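Local coordinates for protein beta-N-acetylglucosaminidase (Thermotoga maritima, PDB 3WO8) that probably hydrolyses terminal non-reducing N-acetyl-D-hexosamine residues in N-acetyl-beta-D-hexosaminides, as a TIM-barrel glycosidase of family 3, at residues B[251-256]-B[280-285]; B[16-21]-B[315-320]; B[41-46]-B[67-72]; B[168-173]-B[213-218]; B[267-272]-B[293-298]. All coordinates share one frame; numbering follows the deposited sequence.

Interaction 1: residues B[251-256]-B[280-285]; sequences GLVISD and GGNMIL
Ile-254 and Met-283 form a parallel bridge between adjacent strands of the TIM barrel, 253-257 and 283-286, which helix 269-279 joins into a beta-alpha-beta unit. Their side chains leave the same face of the sheet, where both also meet Phe-21, and they pass at a slant, Ile-254 CG1 lying 3.9 Å from Met-283 CB. A first torsion of -68° and an extended second one carry Met-283 SD to 4.0 Å from Leu-252 CD2, and the bend at chi3 (96°) turns CE off toward Thr-41. Asn-282 points its amide at the other strand: OD1 offers an in-plane lone pair to Val-253 N at 2.9 Å, standing in for a backbone carbonyl, while Arg-244 also donates to OD1 and Ser-316 OG bonds ND2. Val-253 O accepts twice, from Asn-282 N and Met-283 N. Val-253 CG1 rests 3.8 Å from Gly-281 CA. Farther along, Ser-255 OG works in both directions, accepting from Leu-285 N at 2.6 Å and donating to Asp-256 O at 2.7 Å.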
# COMPACT_ATOMS: atom_id res chain seq x y z
N GLY B 251 8.42 -30.73 8.25
CA GLY B 251 7.37 -29.75 7.94
C GLY B 251 6.99 -29.72 6.47
O GLY B 251 7.23 -30.66 5.76
N LEU B 252 6.45 -28.60 6.03
CA LEU B 252 5.82 -28.45 4.70
C LEU B 252 6.82 -28.32 3.57
O LEU B 252 7.70 -27.48 3.58
CB LEU B 252 4.91 -27.24 4.71
CG LEU B 252 3.78 -27.24 3.72
CD1 LEU B 252 2.90 -28.46 3.88
CD2 LEU B 252 2.91 -26.02 3.96
N VAL B 253 6.69 -29.21 2.60
CA VAL B 253 7.50 -29.15 1.42
C VAL B 253 6.55 -28.90 0.26
O VAL B 253 5.53 -29.63 0.04
CB VAL B 253 8.30 -30.43 1.19
CG1 VAL B 253 8.86 -30.43 -0.22
CG2 VAL B 253 9.43 -30.51 2.21
N ILE B 254 6.88 -27.85 -0.48
CA ILE B 254 6.03 -27.42 -1.55
C ILE B 254 6.85 -27.44 -2.80
O ILE B 254 8.05 -27.15 -2.78
CB ILE B 254 5.41 -26.04 -1.29
CG1 ILE B 254 4.29 -25.80 -2.30
CG2 ILE B 254 6.46 -24.92 -1.36
CD1 ILE B 254 3.59 -24.46 -2.17
N SER B 255 6.20 -27.83 -3.89
CA SER B 255 6.84 -27.83 -5.20
C SER B 255 6.97 -26.41 -5.75
O SER B 255 6.15 -25.55 -5.44
CB SER B 255 6.01 -28.67 -6.18
OG SER B 255 4.90 -27.95 -6.68
N ASP B 256 8.00 -26.15 -6.56
CA ASP B 256 7.98 -24.98 -7.42
C ASP B 256 6.86 -25.31 -8.41
O ASP B 256 6.28 -26.41 -8.35
CB ASP B 256 9.32 -24.70 -8.05
CG ASP B 256 9.45 -23.25 -8.51
OD1 ASP B 256 8.41 -22.63 -8.73
OD2 ASP B 256 10.56 -22.70 -8.64
N GLY B 280 8.41 -37.49 -0.93
CA GLY B 280 8.11 -36.88 0.37
C GLY B 280 7.72 -35.41 0.29
O GLY B 280 7.88 -34.67 1.25
N GLY B 281 7.27 -34.96 -0.87
CA GLY B 281 6.88 -33.57 -1.04
C GLY B 281 5.43 -33.55 -0.66
O GLY B 281 4.76 -34.55 -0.79
N ASN B 282 4.95 -32.42 -0.17
CA ASN B 282 3.61 -32.38 0.36
C ASN B 282 2.65 -31.65 -0.53
O ASN B 282 1.62 -32.21 -0.89
CB ASN B 282 3.62 -31.70 1.73
CG ASN B 282 4.56 -32.38 2.71
OD1 ASN B 282 5.49 -31.76 3.22
ND2 ASN B 282 4.30 -33.63 2.99
N MET B 283 2.96 -30.40 -0.88
CA MET B 283 2.01 -29.65 -1.72
C MET B 283 2.56 -29.44 -3.10
O MET B 283 3.73 -29.09 -3.30
CB MET B 283 1.58 -28.30 -1.10
CG MET B 283 0.73 -28.45 0.16
SD MET B 283 0.42 -26.85 0.91
CE MET B 283 -1.22 -26.55 0.17
N ILE B 284 1.68 -29.71 -4.05
CA ILE B 284 1.96 -29.51 -5.47
C ILE B 284 1.47 -28.12 -5.84
O ILE B 284 0.30 -27.77 -5.60
CB ILE B 284 1.20 -30.54 -6.35
CG1 ILE B 284 1.66 -31.97 -6.06
CG2 ILE B 284 1.43 -30.25 -7.81
CD1 ILE B 284 0.57 -32.98 -6.35
N LEU B 285 2.36 -27.35 -6.41
CA LEU B 285 2.05 -26.00 -6.79
C LEU B 285 1.74 -25.98 -8.28
O LEU B 285 2.60 -26.28 -9.15
CB LEU B 285 3.24 -25.07 -6.50
CG LEU B 285 3.06 -23.64 -6.98
CD1 LEU B 285 1.77 -23.04 -6.43
CD2 LEU B 285 4.29 -22.79 -6.68

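Interaction 2: residues B[16-21]-B[315-320]; sequences LGKLFF and RSIRTV
Lys-18 uses the aliphatic root of its side chain to pack on the helix at 315-320. CB lies between two apolar groups, 3.8 Å from Val-320 CG1 and 4.1 Å from Ile-317 CG1. CG comes closer still to Val-320 CG1, at 3.6 Å. There the chain bends (chi2 61°), and CD, CE and NZ run away from Ile-317 and Val-320 past Glu-321, a place that suits lysine: a greasy stem for the helix and a charged end for the partly exposed side. The next residue, Leu-19, is wholly apolar and splits its two methyls, CD1 reaching Ser-316 CB at 3.5 Å and CD2 meeting Ile-317 CG1 at 3.7 Å, the leucine and isoleucine crossing at about a right angle. Ser-316 is small enough to let that methyl approach. Residues 16-19 form a 3-10 turn that leads into strand 20-24, while helix 310-326 lies across the end of the barrel where the strands begin. Val-320 links that helix to the sheet through Met-283 of strand 283-286. Leu-16 also touches helix 292-304, through Tyr-296 and Leu-299, so the turn lies between helices 292-304 and 310-326.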
# COMPACT_ATOMS: atom_id res chain seq x y z
N LEU B 16 -7.99 -34.45 0.07
CA LEU B 16 -6.76 -34.33 -0.74
C LEU B 16 -6.63 -33.00 -1.53
O LEU B 16 -5.66 -32.78 -2.27
CB LEU B 16 -6.61 -35.53 -1.70
CG LEU B 16 -7.78 -36.00 -2.57
CD1 LEU B 16 -7.30 -37.01 -3.59
CD2 LEU B 16 -8.88 -36.64 -1.74
N GLY B 17 -7.60 -32.12 -1.36
CA GLY B 17 -7.43 -30.71 -1.71
C GLY B 17 -6.25 -30.10 -0.95
O GLY B 17 -5.58 -29.18 -1.46
N LYS B 18 -5.99 -30.63 0.26
CA LYS B 18 -4.81 -30.26 1.04
C LYS B 18 -3.49 -30.38 0.29
O LYS B 18 -2.51 -29.74 0.67
CB LYS B 18 -4.70 -31.11 2.32
CG LYS B 18 -5.33 -30.51 3.55
CD LYS B 18 -6.82 -30.28 3.38
CE LYS B 18 -7.35 -29.50 4.58
NZ LYS B 18 -8.81 -29.28 4.46
N LEU B 19 -3.44 -31.19 -0.77
CA LEU B 19 -2.18 -31.42 -1.49
C LEU B 19 -1.85 -30.40 -2.55
O LEU B 19 -0.75 -30.44 -3.14
CB LEU B 19 -2.15 -32.82 -2.10
CG LEU B 19 -1.59 -33.88 -1.15
CD1 LEU B 19 -0.87 -33.30 0.07
CD2 LEU B 19 -2.70 -34.76 -0.64
N PHE B 20 -2.75 -29.44 -2.75
CA PHE B 20 -2.60 -28.53 -3.85
C PHE B 20 -2.53 -27.05 -3.48
O PHE B 20 -3.32 -26.55 -2.67
CB PHE B 20 -3.75 -28.76 -4.80
CG PHE B 20 -3.61 -30.02 -5.60
CD1 PHE B 20 -2.62 -30.12 -6.58
CD2 PHE B 20 -4.47 -31.09 -5.40
CE1 PHE B 20 -2.48 -31.27 -7.32
CE2 PHE B 20 -4.35 -32.23 -6.15
CZ PHE B 20 -3.35 -32.33 -7.11
N PHE B 21 -1.58 -26.39 -4.13
CA PHE B 21 -1.39 -24.96 -4.11
C PHE B 21 -1.59 -24.37 -5.54
O PHE B 21 -0.91 -24.74 -6.48
CB PHE B 21 0.02 -24.61 -3.58
CG PHE B 21 0.03 -23.45 -2.63
CD1 PHE B 21 -0.48 -22.22 -3.02
CD2 PHE B 21 0.48 -23.59 -1.32
CE1 PHE B 21 -0.51 -21.15 -2.14
CE2 PHE B 21 0.47 -22.53 -0.45
CZ PHE B 21 -0.02 -21.30 -0.86
N ARG B 315 0.02 -38.66 5.19
CA ARG B 315 1.03 -38.00 6.00
C ARG B 315 1.11 -36.54 5.62
O ARG B 315 1.25 -35.65 6.44
CB ARG B 315 2.39 -38.61 5.70
CG ARG B 315 3.27 -38.80 6.91
CD ARG B 315 3.32 -40.27 7.30
NE ARG B 315 4.66 -40.63 7.75
CZ ARG B 315 5.73 -40.79 6.96
NH1 ARG B 315 6.89 -41.10 7.51
NH2 ARG B 315 5.64 -40.65 5.63
N SER B 316 1.10 -36.31 4.32
CA SER B 316 1.15 -34.97 3.77
C SER B 316 -0.12 -34.24 4.19
O SER B 316 -0.05 -33.14 4.70
CB SER B 316 1.30 -35.02 2.24
OG SER B 316 2.64 -35.35 1.85
N ILE B 317 -1.27 -34.88 4.06
CA ILE B 317 -2.50 -34.22 4.50
C ILE B 317 -2.41 -33.74 5.95
O ILE B 317 -2.98 -32.71 6.31
CB ILE B 317 -3.74 -35.08 4.27
CG1 ILE B 317 -4.03 -35.17 2.78
CG2 ILE B 317 -4.94 -34.46 4.95
CD1 ILE B 317 -4.94 -36.31 2.39
N ARG B 318 -1.68 -34.47 6.77
CA ARG B 318 -1.58 -34.13 8.17
C ARG B 318 -0.61 -32.96 8.36
O ARG B 318 -0.95 -32.00 9.04
CB ARG B 318 -1.14 -35.35 9.00
CG ARG B 318 -1.93 -35.54 10.29
CD ARG B 318 -1.76 -36.95 10.87
NE ARG B 318 -2.37 -37.98 10.02
CZ ARG B 318 -1.72 -38.92 9.30
NH1 ARG B 318 -0.38 -39.01 9.29
NH2 ARG B 318 -2.43 -39.79 8.58
N THR B 319 0.57 -33.04 7.75
CA THR B 319 1.54 -31.93 7.76
C THR B 319 0.91 -30.58 7.34
O THR B 319 1.12 -29.54 7.96
CB THR B 319 2.72 -32.24 6.83
OG1 THR B 319 3.34 -33.46 7.23
CG2 THR B 319 3.77 -31.15 6.87
N VAL B 320 0.13 -30.63 6.28
CA VAL B 320 -0.61 -29.48 5.81
C VAL B 320 -1.62 -28.99 6.84
O VAL B 320 -1.73 -27.80 7.07
CB VAL B 320 -1.27 -29.75 4.43
CG1 VAL B 320 -2.30 -28.69 4.08
CG2 VAL B 320 -0.20 -29.76 3.36

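Interaction 3: residues B[41-46]-B[67-72]; sequences TGILIY and GDFLIS
Thr-41 opens the backbone ladder of a parallel strand pair with 67-72: its O accepts from Leu-70 N at 3.0 Å, with the donor 44° above the carbonyl plane. Leu-70 O then takes Ile-43 N at 2.9 Å, Ile-43 O takes Ser-72 N, and Ser-72 O takes Ile-45 N at 3.1 Å. Beyond the end of the ladder a water spans the strands, 3.0 Å from Thr-41 OG1 and donating to Asp-68 O at 2.9 Å. The other edge of 70-72 is served by a side chain, since Asn-120 accepts from Ile-71 N and donates to Phe-69 O. Thr-41 O also lies in plane at the edge of the Phe-69 ring, 3.3 Å from CD2, and Ile-43 CG1 packs obliquely on that ring. On the sheet face that carries Leu-70 and Leu-44, Gly-42 has no side chain, and the Phe-21 ring presses against its backbone. With helix 53-66 covering Ile-43 and Ile-71, the arrangement is a beta-alpha-beta crossover of a TIM barrel.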
# COMPACT_ATOMS: atom_id res chain seq x y z
N THR B 41 -5.89 -26.10 -0.83
CA THR B 41 -5.58 -25.47 0.45
C THR B 41 -4.85 -24.15 0.16
O THR B 41 -5.18 -23.11 0.72
CB THR B 41 -4.82 -26.45 1.41
OG1 THR B 41 -5.75 -27.03 2.33
CG2 THR B 41 -3.73 -25.75 2.24
N GLY B 42 -3.88 -24.23 -0.75
CA GLY B 42 -3.00 -23.11 -1.10
C GLY B 42 -3.55 -22.20 -2.19
O GLY B 42 -3.79 -22.64 -3.31
N ILE B 43 -3.76 -20.93 -1.85
CA ILE B 43 -4.26 -19.94 -2.80
C ILE B 43 -3.10 -19.01 -2.97
O ILE B 43 -2.77 -18.32 -2.04
CB ILE B 43 -5.44 -19.11 -2.22
CG1 ILE B 43 -6.61 -19.99 -1.81
CG2 ILE B 43 -5.90 -18.04 -3.22
CD1 ILE B 43 -7.23 -20.77 -2.94
N LEU B 44 -2.45 -19.02 -4.13
CA LEU B 44 -1.38 -18.06 -4.45
C LEU B 44 -1.98 -16.93 -5.29
O LEU B 44 -2.50 -17.21 -6.36
CB LEU B 44 -0.26 -18.73 -5.21
CG LEU B 44 0.69 -17.81 -5.94
CD1 LEU B 44 1.31 -16.85 -4.94
CD2 LEU B 44 1.80 -18.56 -6.66
N ILE B 45 -1.92 -15.68 -4.84
CA ILE B 45 -2.60 -14.57 -5.55
C ILE B 45 -1.64 -13.72 -6.34
O ILE B 45 -0.63 -13.25 -5.80
CB ILE B 45 -3.29 -13.66 -4.56
CG1 ILE B 45 -4.06 -14.54 -3.58
CG2 ILE B 45 -4.21 -12.72 -5.28
CD1 ILE B 45 -5.14 -13.81 -2.80
N TYR B 46 -1.95 -13.51 -7.62
CA TYR B 46 -1.07 -12.78 -8.52
C TYR B 46 -1.55 -11.36 -8.83
O TYR B 46 -2.73 -10.98 -8.54
CB TYR B 46 -1.02 -13.50 -9.82
CG TYR B 46 -0.40 -14.88 -9.87
CD1 TYR B 46 0.91 -15.12 -9.44
CD2 TYR B 46 -1.09 -15.92 -10.45
CE1 TYR B 46 1.47 -16.37 -9.54
CE2 TYR B 46 -0.53 -17.15 -10.58
CZ TYR B 46 0.75 -17.37 -10.12
OH TYR B 46 1.27 -18.62 -10.23
N GLY B 67 -13.65 -21.51 3.82
CA GLY B 67 -12.77 -22.42 4.53
C GLY B 67 -11.46 -21.90 5.09
O GLY B 67 -11.29 -20.72 5.42
N ASP B 68 -10.51 -22.80 5.20
CA ASP B 68 -9.32 -22.50 5.92
C ASP B 68 -8.20 -22.77 4.94
O ASP B 68 -8.01 -23.92 4.55
CB ASP B 68 -9.27 -23.40 7.16
CG ASP B 68 -8.07 -23.12 8.03
OD1 ASP B 68 -7.83 -21.95 8.39
OD2 ASP B 68 -7.37 -24.09 8.39
N PHE B 69 -7.49 -21.71 4.52
CA PHE B 69 -6.43 -21.80 3.49
C PHE B 69 -5.11 -21.20 3.87
O PHE B 69 -4.97 -20.48 4.84
CB PHE B 69 -6.82 -21.07 2.22
CG PHE B 69 -8.19 -21.39 1.72
CD1 PHE B 69 -9.29 -20.78 2.27
CD2 PHE B 69 -8.37 -22.27 0.67
CE1 PHE B 69 -10.58 -21.06 1.79
CE2 PHE B 69 -9.66 -22.58 0.20
CZ PHE B 69 -10.77 -21.96 0.76
N LEU B 70 -4.13 -21.52 3.04
CA LEU B 70 -2.85 -20.91 3.09
C LEU B 70 -2.82 -19.95 1.94
O LEU B 70 -2.78 -20.38 0.81
CB LEU B 70 -1.77 -21.94 2.87
CG LEU B 70 -1.64 -22.93 4.01
CD1 LEU B 70 -0.45 -23.83 3.74
CD2 LEU B 70 -1.50 -22.23 5.34
N ILE B 71 -2.85 -18.64 2.26
CA ILE B 71 -2.96 -17.55 1.30
C ILE B 71 -1.63 -16.84 1.20
O ILE B 71 -1.13 -16.30 2.20
CB ILE B 71 -4.08 -16.59 1.69
CG1 ILE B 71 -5.34 -17.42 2.01
CG2 ILE B 71 -4.41 -15.67 0.52
CD1 ILE B 71 -6.63 -16.65 2.26
N SER B 72 -1.03 -16.89 0.02
CA SER B 72 0.33 -16.40 -0.11
C SER B 72 0.49 -15.51 -1.34
O SER B 72 -0.49 -15.34 -2.09
CB SER B 72 1.33 -17.55 -0.15
OG SER B 72 2.65 -17.04 -0.34
O HOH W 1 -8.63 -26.27 2.92

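Interaction 4: residues B[168-173]-B[213-218]; sequences PCIKHF and KKVTVM
Pro-168 O takes Thr-216 N, and Ile-170 N and O bond Thr-216 O and Met-218 N in turn, so that strands 168-171 and 216-218 run parallel with axes 4.4 Å apart and 36° between them. The chain then turns a corner through the cis peptide before His-172, and Phe-173 N finds Met-218 O at 2.6 Å in a nearly straight bond (177°). Met-218 runs extended as far as SD, CG anti to the backbone N (chi1 177°), beside Lys-171 and His-172 and pointing the same way. Its SD meets His-172 CD2 at 3.8 Å, obliquely to the ring, while Lys-171 CB sits over the centre of one imidazole face. Their polar ends are held elsewhere: Lys-171 NZ by Glu-76 and Phe-123 O, His-172 ND1 by Asp-128. Ile-170 and Val-217, branched and apolar, share the face toward helix 203-211, Val-217 CG2 meeting Ile-170 CG1 at 3.8 Å. Val-217 CG1 touches Phe-173 CB at 3.5 Å, and that phenylalanine packs on helix 236-247. The side chains of Pro-168 and Val-215 cross at about a right angle, CG to CG2 3.9 Å. The pair is part of a TIM-barrel wall; its C-terminal end, with Lys-171 and His-172, opens on the mouth where the active site of family 3 glycosidases generally lies.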
# COMPACT_ATOMS: atom_id res chain seq x y z
N PRO B 168 6.77 -18.25 6.37
CA PRO B 168 7.57 -18.05 5.20
C PRO B 168 7.83 -19.33 4.51
O PRO B 168 7.56 -20.40 5.03
CB PRO B 168 8.88 -17.51 5.75
CG PRO B 168 8.99 -18.20 7.08
CD PRO B 168 7.57 -18.38 7.58
N CYS B 169 8.39 -19.19 3.33
CA CYS B 169 8.79 -20.29 2.51
C CYS B 169 10.21 -20.09 1.95
O CYS B 169 10.41 -19.30 1.05
CB CYS B 169 7.81 -20.42 1.37
SG CYS B 169 8.15 -21.90 0.44
N ILE B 170 11.19 -20.78 2.50
CA ILE B 170 12.55 -20.66 1.97
C ILE B 170 12.64 -21.36 0.62
O ILE B 170 11.95 -22.36 0.38
CB ILE B 170 13.62 -21.21 2.93
CG1 ILE B 170 13.34 -22.66 3.32
CG2 ILE B 170 13.66 -20.34 4.16
CD1 ILE B 170 14.40 -23.24 4.23
N LYS B 171 13.45 -20.80 -0.26
CA LYS B 171 13.52 -21.31 -1.62
C LYS B 171 14.87 -20.97 -2.25
O LYS B 171 15.55 -20.06 -1.78
CB LYS B 171 12.34 -20.79 -2.45
CG LYS B 171 12.19 -19.28 -2.53
CD LYS B 171 10.84 -18.84 -3.12
CE LYS B 171 11.04 -17.55 -3.90
NZ LYS B 171 9.87 -16.66 -4.00
N HIS B 172 15.31 -21.74 -3.25
CA HIS B 172 14.68 -23.01 -3.71
C HIS B 172 15.58 -24.15 -3.31
O HIS B 172 16.78 -24.13 -3.62
CB HIS B 172 14.56 -23.04 -5.22
CG HIS B 172 13.82 -21.87 -5.79
ND1 HIS B 172 14.38 -20.61 -5.89
CD2 HIS B 172 12.55 -21.77 -6.25
CE1 HIS B 172 13.50 -19.79 -6.43
NE2 HIS B 172 12.38 -20.47 -6.66
N PHE B 173 15.01 -25.14 -2.63
CA PHE B 173 15.81 -26.20 -2.04
C PHE B 173 16.31 -27.22 -3.10
O PHE B 173 15.50 -27.75 -3.88
CB PHE B 173 15.01 -26.93 -0.95
CG PHE B 173 15.82 -27.96 -0.19
CD1 PHE B 173 16.70 -27.57 0.81
CD2 PHE B 173 15.72 -29.32 -0.49
CE1 PHE B 173 17.46 -28.50 1.49
CE2 PHE B 173 16.47 -30.27 0.20
CZ PHE B 173 17.34 -29.85 1.19
N LYS B 213 11.19 -24.50 13.12
CA LYS B 213 10.35 -25.59 12.61
C LYS B 213 9.11 -25.08 11.85
O LYS B 213 8.59 -25.81 10.99
CB LYS B 213 9.94 -26.55 13.76
CG LYS B 213 11.04 -27.54 14.16
CD LYS B 213 10.74 -28.25 15.49
CE LYS B 213 11.62 -29.48 15.71
NZ LYS B 213 13.01 -29.30 15.19
N LYS B 214 8.67 -23.84 12.15
CA LYS B 214 7.39 -23.30 11.62
C LYS B 214 7.45 -22.76 10.17
O LYS B 214 6.43 -22.43 9.57
CB LYS B 214 6.80 -22.27 12.59
CG LYS B 214 6.25 -22.92 13.85
CD LYS B 214 5.53 -21.96 14.79
CE LYS B 214 4.08 -21.76 14.40
NZ LYS B 214 3.26 -21.11 15.46
N VAL B 215 8.64 -22.73 9.62
CA VAL B 215 8.90 -22.52 8.19
C VAL B 215 8.34 -23.58 7.18
O VAL B 215 8.12 -24.75 7.51
CB VAL B 215 10.43 -22.47 8.03
CG1 VAL B 215 10.87 -22.61 6.60
CG2 VAL B 215 10.98 -21.19 8.66
N THR B 216 8.13 -23.14 5.93
CA THR B 216 7.99 -24.07 4.80
C THR B 216 9.15 -23.97 3.80
O THR B 216 9.90 -22.99 3.79
CB THR B 216 6.71 -23.87 3.99
OG1 THR B 216 6.94 -22.88 2.99
CG2 THR B 216 5.57 -23.47 4.85
N VAL B 217 9.27 -25.01 2.97
CA VAL B 217 10.37 -25.15 2.00
C VAL B 217 9.88 -25.39 0.57
O VAL B 217 9.04 -26.26 0.32
CB VAL B 217 11.29 -26.32 2.35
CG1 VAL B 217 12.43 -26.40 1.37
CG2 VAL B 217 11.86 -26.15 3.75
N MET B 218 10.40 -24.61 -0.36
CA MET B 218 10.05 -24.82 -1.74
C MET B 218 11.25 -25.46 -2.44
O MET B 218 12.43 -25.13 -2.24
CB MET B 218 9.64 -23.53 -2.44
CG MET B 218 9.32 -23.67 -3.93
SD MET B 218 9.02 -22.10 -4.79
CE MET B 218 7.30 -21.89 -4.35

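Interaction 5: residues B[267-272]-B[293-298]; sequences FSVEEI and PVYYET
The Tyr-295 ring carries Val-269 on one face and Ile-272 at its edge. Val-269 CG1 stands 3.8 Å from the ring centroid and only 3° off the normal, a well-centred CH-pi contact, while CG2 of the same valine lies 3.8 Å from Tyr-295 CE1. At the rim, near the ring plane, Ile-272 CG2 is 3.7 Å from Tyr-295 CE2 and also meets the phenolic OH. Met-258, Val-273 and Phe-20 touch the tyrosine too, which helps to bury it between helices and sheet. Valine suits the facing position because its two branches divide the work: CG1, anti to the backbone N (chi1 177°), also reaches Thr-298, 3.3 Å from OG1. That hydroxyl is turned back on its own helix and donates to Val-294 O at 2.7 Å from above the carbonyl plane, leaving Thr-298 CG2 3.6 Å from Glu-270 CA. Ser-268 and Glu-271 form a capping box at the start of helix 269-279, though the bonds from the amides of Glu-270 and Glu-271 to Ser-268 OG are weak. The polar groups of Thr-298 and the capping box are thus spent within their own segments. The two helices meet through methyls, the tyrosine ring and two hydroxyl oxygens that touch only carbon across the contact, so its chemistry is essentially dispersion and CH-pi packing.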
# COMPACT_ATOMS: atom_id res chain seq x y z
N PHE B 267 8.66 -34.53 -18.09
CA PHE B 267 7.93 -35.49 -17.26
C PHE B 267 6.50 -35.21 -17.52
O PHE B 267 6.16 -34.11 -17.95
CB PHE B 267 8.25 -35.30 -15.74
CG PHE B 267 9.70 -35.57 -15.40
CD1 PHE B 267 10.66 -34.58 -15.54
CD2 PHE B 267 10.12 -36.85 -15.05
CE1 PHE B 267 12.00 -34.84 -15.31
CE2 PHE B 267 11.47 -37.11 -14.81
CZ PHE B 267 12.42 -36.11 -14.94
N SER B 268 5.67 -36.19 -17.25
CA SER B 268 4.26 -36.11 -17.51
C SER B 268 3.57 -35.89 -16.20
O SER B 268 4.08 -36.31 -15.14
CB SER B 268 3.74 -37.42 -18.14
OG SER B 268 3.35 -38.42 -17.18
N VAL B 269 2.37 -35.30 -16.26
CA VAL B 269 1.59 -35.07 -15.04
C VAL B 269 1.65 -36.26 -14.08
O VAL B 269 1.87 -36.09 -12.88
CB VAL B 269 0.13 -34.77 -15.37
CG1 VAL B 269 -0.68 -34.60 -14.09
CG2 VAL B 269 0.03 -33.48 -16.19
N GLU B 270 1.50 -37.45 -14.63
CA GLU B 270 1.43 -38.70 -13.86
C GLU B 270 2.74 -38.98 -13.12
O GLU B 270 2.73 -39.24 -11.93
CB GLU B 270 1.11 -39.86 -14.83
CG GLU B 270 0.52 -41.12 -14.21
CD GLU B 270 0.94 -42.39 -14.96
OE1 GLU B 270 2.16 -42.70 -14.95
OE2 GLU B 270 0.07 -43.09 -15.54
N GLU B 271 3.85 -38.92 -13.84
CA GLU B 271 5.16 -39.02 -13.25
C GLU B 271 5.35 -37.91 -12.21
O GLU B 271 5.90 -38.13 -11.13
CB GLU B 271 6.26 -38.90 -14.32
CG GLU B 271 6.31 -39.99 -15.41
CD GLU B 271 7.01 -39.51 -16.69
OE1 GLU B 271 8.02 -40.11 -17.12
OE2 GLU B 271 6.56 -38.49 -17.25
N ILE B 272 4.89 -36.71 -12.54
CA ILE B 272 5.09 -35.53 -11.71
C ILE B 272 4.43 -35.72 -10.34
O ILE B 272 5.10 -35.69 -9.32
CB ILE B 272 4.57 -34.27 -12.44
CG1 ILE B 272 5.63 -33.80 -13.45
CG2 ILE B 272 4.25 -33.14 -11.47
CD1 ILE B 272 5.22 -32.62 -14.33
N PRO B 293 -8.05 -29.57 -12.28
CA PRO B 293 -8.84 -30.75 -12.58
C PRO B 293 -7.95 -31.88 -13.08
O PRO B 293 -7.98 -32.96 -12.48
CB PRO B 293 -9.81 -30.26 -13.67
CG PRO B 293 -9.95 -28.80 -13.42
CD PRO B 293 -8.55 -28.39 -13.02
N VAL B 294 -7.13 -31.64 -14.10
CA VAL B 294 -6.24 -32.67 -14.62
C VAL B 294 -5.36 -33.22 -13.50
O VAL B 294 -5.37 -34.43 -13.19
CB VAL B 294 -5.35 -32.15 -15.76
CG1 VAL B 294 -4.27 -33.17 -16.13
CG2 VAL B 294 -6.19 -31.73 -16.98
N TYR B 295 -4.61 -32.32 -12.86
CA TYR B 295 -3.69 -32.76 -11.81
C TYR B 295 -4.44 -33.48 -10.70
O TYR B 295 -3.94 -34.46 -10.13
CB TYR B 295 -2.89 -31.58 -11.27
CG TYR B 295 -1.50 -31.45 -11.86
CD1 TYR B 295 -1.28 -30.82 -13.07
CD2 TYR B 295 -0.41 -31.92 -11.17
CE1 TYR B 295 0.01 -30.68 -13.59
CE2 TYR B 295 0.87 -31.77 -11.66
CZ TYR B 295 1.09 -31.16 -12.87
OH TYR B 295 2.41 -31.06 -13.33
N TYR B 296 -5.65 -33.03 -10.42
CA TYR B 296 -6.36 -33.60 -9.28
C TYR B 296 -6.78 -35.02 -9.56
O TYR B 296 -6.67 -35.88 -8.68
CB TYR B 296 -7.59 -32.77 -8.92
CG TYR B 296 -8.40 -33.29 -7.73
CD1 TYR B 296 -9.35 -34.33 -7.86
CD2 TYR B 296 -8.23 -32.73 -6.47
CE1 TYR B 296 -10.10 -34.76 -6.76
CE2 TYR B 296 -8.97 -33.16 -5.37
CZ TYR B 296 -9.91 -34.16 -5.52
OH TYR B 296 -10.63 -34.55 -4.42
N GLU B 297 -7.30 -35.26 -10.77
CA GLU B 297 -7.84 -36.58 -11.11
C GLU B 297 -6.71 -37.57 -11.43
O GLU B 297 -6.85 -38.76 -11.12
CB GLU B 297 -8.94 -36.51 -12.18
CG GLU B 297 -8.50 -35.94 -13.53
CD GLU B 297 -9.64 -35.32 -14.37
OE1 GLU B 297 -10.34 -34.37 -13.90
OE2 GLU B 297 -9.80 -35.79 -15.52
N THR B 298 -5.58 -37.08 -11.97
CA THR B 298 -4.35 -37.89 -12.04
C THR B 298 -4.03 -38.52 -10.69
O THR B 298 -3.63 -39.68 -10.63
CB THR B 298 -3.13 -37.07 -12.44
OG1 THR B 298 -3.43 -36.32 -13.60
CG2 THR B 298 -1.96 -37.97 -12.76

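How the interactions relate
All five contacts lie in the TIM-barrel domain. Interactions 1, 3 and 4 join neighbouring strands of the parallel barrel sheet, and strand 20-24 of interaction 2 runs between 42-45 and 283-286. Interaction 4 adjoins interaction 1 through strands 216-219 and 253-257, their centres about 10 Å apart. Interaction 5, its centre about 15 Å from that of interaction 1, pairs the outer helices before and after strand 283-286. Along the chain, interactions 3 and 4 close in series before 1 and 5, whose segments alternate, and interaction 2 encloses them all. It brings the first strand's leading turn against a helix that follows the last strand, while 20-24 beside 283-286 joins the barrel's first and last strands.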